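Local coordinates for protein diadenosine tetraphosphatase, putative (Trypanosoma brucei, PDB 2QJC) that binds two manganese ions in a calcineurin-like phosphoesterase fold and probably hydrolyses diadenosine tetraphosphate, at residues F64-A75 against S114-L123. Sequence-based numbering, arbitrary orientation.
Sequences FGVVRLLKRLGA and SIPTDVETYL
R68 and D118 pair side-on: NE of R68 donates to OD2 of D118 at 2.8 Å with a nearly straight N-H...O angle of 169°, while NH2 of R68 reaches OD1 of D118 at 3.2 Å. OD2 offers its syn lone pair and lies in the guanidinium plane; NH2 meets OD1 on the syn side of that oxygen as well, tilted slightly from both planes. The two flat groups are only 19° apart, as expected for a two-pronged salt bridge, and this double grip fixes the rotation of both. One face of the guanidinium is covered by CG2 of V119, and P116 CG comes within 3.5 Å of R68 NH2.

Next to it, P116 sets CD over the centre of one face of the F64 ring, 3.8 Å from the centroid and close to the ring normal, a CH-pi contact. The far rim of that ring, CZ, approaches the backbone O of S114.

The axes of segments 64-73 and 117-123 approach to 9.6 Å and are inclined at 66°. Helix 63-73 belongs to the beta-alpha-beta crossover between parallel strands 49-52 and 76-77 of the calcineurin-like fold; P116 occupies the N-cap position of helix 117-124. At the crossing, V67 turns CG1 onto CG1 of V119 and CD2 of Y122, and CG2 onto L123. V67 and L123 also touch L56, beside the manganese ligand D55.

With CG anti to the backbone N, the Y122 ring has V67 CG1, L70 CB and K71 CA and CB all on one side of its plane, K71 near CE1 and CD1. Its OH donates to A75 O, at the ring edge, at 2.9 Å from above the carbonyl plane, just beyond the Schellman turn at G74. On the outer side, water 1 donates to D118 O and weakly accepts from K71 NZ.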
loop_
_atom_site.group_PDB
_atom_site.type_symbol
_atom_site.label_atom_id
_atom_site.label_comp_id
_atom_site.label_asym_id
_atom_site.label_seq_id
_atom_site.Cartn_x
_atom_site.Cartn_y
_atom_site.Cartn_z
ATOM N N PHE A 64 -13.819 -9.063 -1.540
ATOM C CA PHE A 64 -13.458 -10.409 -1.969
ATOM C C PHE A 64 -12.998 -10.518 -3.423
ATOM O O PHE A 64 -12.053 -11.249 -3.726
ATOM C CB PHE A 64 -14.633 -11.364 -1.719
ATOM C CG PHE A 64 -15.080 -11.416 -0.276
ATOM C CD1 PHE A 64 -14.180 -11.161 0.758
ATOM C CD2 PHE A 64 -16.394 -11.747 0.047
ATOM C CE1 PHE A 64 -14.577 -11.235 2.093
ATOM C CE2 PHE A 64 -16.805 -11.826 1.380
ATOM C CZ PHE A 64 -15.893 -11.569 2.405
ATOM N N GLY A 65 -13.663 -9.793 -4.316
ATOM C CA GLY A 65 -13.290 -9.831 -5.718
ATOM C C GLY A 65 -11.928 -9.212 -5.958
ATOM O O GLY A 65 -11.163 -9.672 -6.808
ATOM N N VAL A 66 -11.626 -8.161 -5.201
ATOM C CA VAL A 66 -10.349 -7.468 -5.305
ATOM C C VAL A 66 -9.196 -8.412 -5.009
ATOM O O VAL A 66 -8.217 -8.469 -5.756
ATOM C CB VAL A 66 -10.270 -6.288 -4.306
ATOM C CG1 VAL A 66 -8.807 -5.933 -4.021
ATOM C CG2 VAL A 66 -11.002 -5.087 -4.868
ATOM N N VAL A 67 -9.324 -9.154 -3.915
ATOM C CA VAL A 67 -8.287 -10.072 -3.485
ATOM C C VAL A 67 -8.127 -11.269 -4.406
ATOM O O VAL A 67 -7.008 -11.739 -4.627
ATOM C CB VAL A 67 -8.556 -10.531 -2.032
ATOM C CG1 VAL A 67 -7.591 -11.628 -1.625
ATOM C CG2 VAL A 67 -8.419 -9.331 -1.091
ATOM N N ARG A 68 -9.238 -11.756 -4.949
ATOM C CA ARG A 68 -9.201 -12.896 -5.861
ATOM C C ARG A 68 -8.613 -12.508 -7.215
ATOM O O ARG A 68 -7.967 -13.318 -7.871
ATOM C CB ARG A 68 -10.607 -13.475 -6.038
ATOM C CG ARG A 68 -10.986 -14.436 -4.933
ATOM C CD ARG A 68 -12.477 -14.704 -4.897
ATOM N NE ARG A 68 -12.796 -15.733 -3.911
ATOM C CZ ARG A 68 -14.001 -15.910 -3.381
ATOM N NH1 ARG A 68 -15.008 -15.123 -3.742
ATOM N NH2 ARG A 68 -14.195 -16.868 -2.482
ATOM N N LEU A 69 -8.849 -11.270 -7.630
ATOM C CA LEU A 69 -8.309 -10.783 -8.888
ATOM C C LEU A 69 -6.787 -10.726 -8.769
ATOM O O LEU A 69 -6.059 -11.211 -9.640
ATOM C CB LEU A 69 -8.855 -9.384 -9.200
ATOM C CG LEU A 69 -8.207 -8.667 -10.392
ATOM C CD1 LEU A 69 -8.332 -9.533 -11.639
ATOM C CD2 LEU A 69 -8.872 -7.335 -10.619
ATOM N N LEU A 70 -6.309 -10.128 -7.683
ATOM C CA LEU A 70 -4.873 -10.014 -7.455
ATOM C C LEU A 70 -4.226 -11.395 -7.383
ATOM O O LEU A 70 -3.105 -11.590 -7.867
ATOM C CB LEU A 70 -4.602 -9.226 -6.167
ATOM C CG LEU A 70 -5.086 -7.772 -6.231
ATOM C CD1 LEU A 70 -4.939 -7.105 -4.874
ATOM C CD2 LEU A 70 -4.294 -7.021 -7.298
ATOM N N LYS A 71 -4.936 -12.350 -6.789
ATOM C CA LYS A 71 -4.436 -13.718 -6.669
ATOM C C LYS A 71 -4.271 -14.387 -8.039
ATOM O O LYS A 71 -3.211 -14.931 -8.345
ATOM C CB LYS A 71 -5.382 -14.557 -5.804
ATOM C CG LYS A 71 -4.991 -16.025 -5.685
ATOM C CD LYS A 71 -5.969 -16.772 -4.782
ATOM C CE LYS A 71 -5.704 -18.274 -4.767
ATOM N NZ LYS A 71 -4.309 -18.616 -4.363
ATOM N N ARG A 72 -5.318 -14.344 -8.861
ATOM C CA ARG A 72 -5.259 -14.959 -10.183
ATOM C C ARG A 72 -4.199 -14.288 -11.054
ATOM O O ARG A 72 -3.654 -14.910 -11.965
ATOM C CB ARG A 72 -6.631 -14.888 -10.875
ATOM C CG ARG A 72 -6.990 -13.517 -11.438
ATOM C CD ARG A 72 -8.488 -13.226 -11.310
ATOM N NE ARG A 72 -9.315 -13.830 -12.355
ATOM C CZ ARG A 72 -9.300 -13.459 -13.633
ATOM N NH1 ARG A 72 -8.492 -12.486 -14.039
ATOM N NH2 ARG A 72 -10.115 -14.041 -14.505
ATOM N N LEU A 73 -3.905 -13.021 -10.774
ATOM C CA LEU A 73 -2.903 -12.285 -11.545
ATOM C C LEU A 73 -1.476 -12.516 -11.068
ATOM O O LEU A 73 -0.525 -12.104 -11.728
ATOM C CB LEU A 73 -3.195 -10.783 -11.514
ATOM C CG LEU A 73 -4.402 -10.308 -12.321
ATOM C CD1 LEU A 73 -4.559 -8.806 -12.156
ATOM C CD2 LEU A 73 -4.216 -10.673 -13.790
ATOM N N GLY A 74 -1.329 -13.180 -9.929
ATOM C CA GLY A 74 -0.001 -13.431 -9.391
ATOM C C GLY A 74 0.592 -12.159 -8.806
ATOM O O GLY A 74 1.797 -12.068 -8.572
ATOM N N ALA A 75 -0.273 -11.181 -8.559
ATOM C CA ALA A 75 0.130 -9.888 -8.013
ATOM C C ALA A 75 0.621 -9.922 -6.569
ATOM O O ALA A 75 0.194 -10.760 -5.766
ATOM C CB ALA A 75 -1.031 -8.904 -8.128
ATOM N N SER A 114 -17.902 -13.170 7.138
ATOM C CA SER A 114 -18.093 -13.671 5.780
ATOM C C SER A 114 -16.839 -13.967 4.953
ATOM O O SER A 114 -16.954 -14.383 3.798
ATOM C CB SER A 114 -18.980 -12.695 4.993
ATOM O OG SER A 114 -18.363 -11.419 4.859
ATOM N N ILE A 115 -15.650 -13.777 5.522
ATOM C CA ILE A 115 -14.430 -14.014 4.752
ATOM C C ILE A 115 -14.126 -15.483 4.450
ATOM O O ILE A 115 -13.992 -16.309 5.355
ATOM C CB ILE A 115 -13.184 -13.358 5.425
ATOM C CG1 ILE A 115 -12.006 -13.387 4.451
ATOM C CG2 ILE A 115 -12.822 -14.079 6.722
ATOM C CD1 ILE A 115 -10.726 -12.766 4.999
ATOM N N PRO A 116 -14.026 -15.825 3.155
ATOM C CA PRO A 116 -13.734 -17.192 2.708
ATOM C C PRO A 116 -12.264 -17.569 2.883
ATOM O O PRO A 116 -11.389 -16.700 2.935
ATOM C CB PRO A 116 -14.178 -17.180 1.247
ATOM C CG PRO A 116 -13.907 -15.775 0.825
ATOM C CD PRO A 116 -14.383 -14.963 2.012
ATOM N N THR A 117 -12.012 -18.873 2.972
ATOM C CA THR A 117 -10.674 -19.417 3.170
ATOM C C THR A 117 -9.596 -18.881 2.229
ATOM O O THR A 117 -8.552 -18.408 2.684
ATOM C CB THR A 117 -10.694 -20.964 3.065
ATOM O OG1 THR A 117 -11.510 -21.500 4.115
ATOM C CG2 THR A 117 -9.277 -21.537 3.191
ATOM N N ASP A 118 -9.837 -18.963 0.922
ATOM C CA ASP A 118 -8.856 -18.493 -0.044
ATOM C C ASP A 118 -8.462 -17.037 0.215
ATOM O O ASP A 118 -7.277 -16.726 0.346
ATOM C CB ASP A 118 -9.377 -18.679 -1.474
ATOM C CG ASP A 118 -10.631 -17.879 -1.758
ATOM O OD1 ASP A 118 -11.573 -17.920 -0.942
ATOM O OD2 ASP A 118 -10.676 -17.215 -2.811
ATOM N N VAL A 119 -9.451 -16.152 0.312
ATOM C CA VAL A 119 -9.175 -14.744 0.575
ATOM C C VAL A 119 -8.321 -14.602 1.839
ATOM O O VAL A 119 -7.266 -13.968 1.825
ATOM C CB VAL A 119 -10.483 -13.939 0.763
ATOM C CG1 VAL A 119 -10.161 -12.486 1.105
ATOM C CG2 VAL A 119 -11.324 -14.008 -0.508
ATOM N N GLU A 120 -8.782 -15.203 2.930
ATOM C CA GLU A 120 -8.066 -15.145 4.199
ATOM C C GLU A 120 -6.628 -15.652 4.063
ATOM O O GLU A 120 -5.713 -15.143 4.719
ATOM C CB GLU A 120 -8.810 -15.971 5.248
ATOM C CG GLU A 120 -8.113 -16.072 6.588
ATOM C CD GLU A 120 -8.874 -16.958 7.555
ATOM O OE1 GLU A 120 -10.063 -16.669 7.816
ATOM O OE2 GLU A 120 -8.291 -17.946 8.052
ATOM N N THR A 121 -6.434 -16.650 3.207
ATOM C CA THR A 121 -5.111 -17.220 2.989
ATOM C C THR A 121 -4.188 -16.247 2.266
ATOM O O THR A 121 -3.026 -16.098 2.643
ATOM C CB THR A 121 -5.203 -18.535 2.187
ATOM O OG1 THR A 121 -5.859 -19.525 2.986
ATOM C CG2 THR A 121 -3.825 -19.037 1.811
ATOM N N TYR A 122 -4.710 -15.583 1.237
ATOM C CA TYR A 122 -3.929 -14.620 0.466
ATOM C C TYR A 122 -3.448 -13.483 1.356
ATOM O O TYR A 122 -2.282 -13.088 1.288
ATOM C CB TYR A 122 -4.756 -14.041 -0.687
ATOM C CG TYR A 122 -4.004 -13.034 -1.535
ATOM C CD1 TYR A 122 -3.231 -13.439 -2.624
ATOM C CD2 TYR A 122 -4.037 -11.673 -1.225
ATOM C CE1 TYR A 122 -2.506 -12.507 -3.392
ATOM C CE2 TYR A 122 -3.314 -10.733 -1.976
ATOM C CZ TYR A 122 -2.555 -11.154 -3.055
ATOM O OH TYR A 122 -1.852 -10.224 -3.790
ATOM N N LEU A 123 -4.352 -12.957 2.182
ATOM C CA LEU A 123 -4.028 -11.856 3.092
ATOM C C LEU A 123 -3.046 -12.283 4.174
ATOM O O LEU A 123 -2.175 -11.518 4.587
ATOM C CB LEU A 123 -5.295 -11.336 3.781
ATOM C CG LEU A 123 -6.391 -10.686 2.934
ATOM C CD1 LEU A 123 -7.491 -10.172 3.849
ATOM C CD2 LEU A 123 -5.810 -9.548 2.122
HETATM O O HOH W 1 -5.226 -17.120 -1.551
#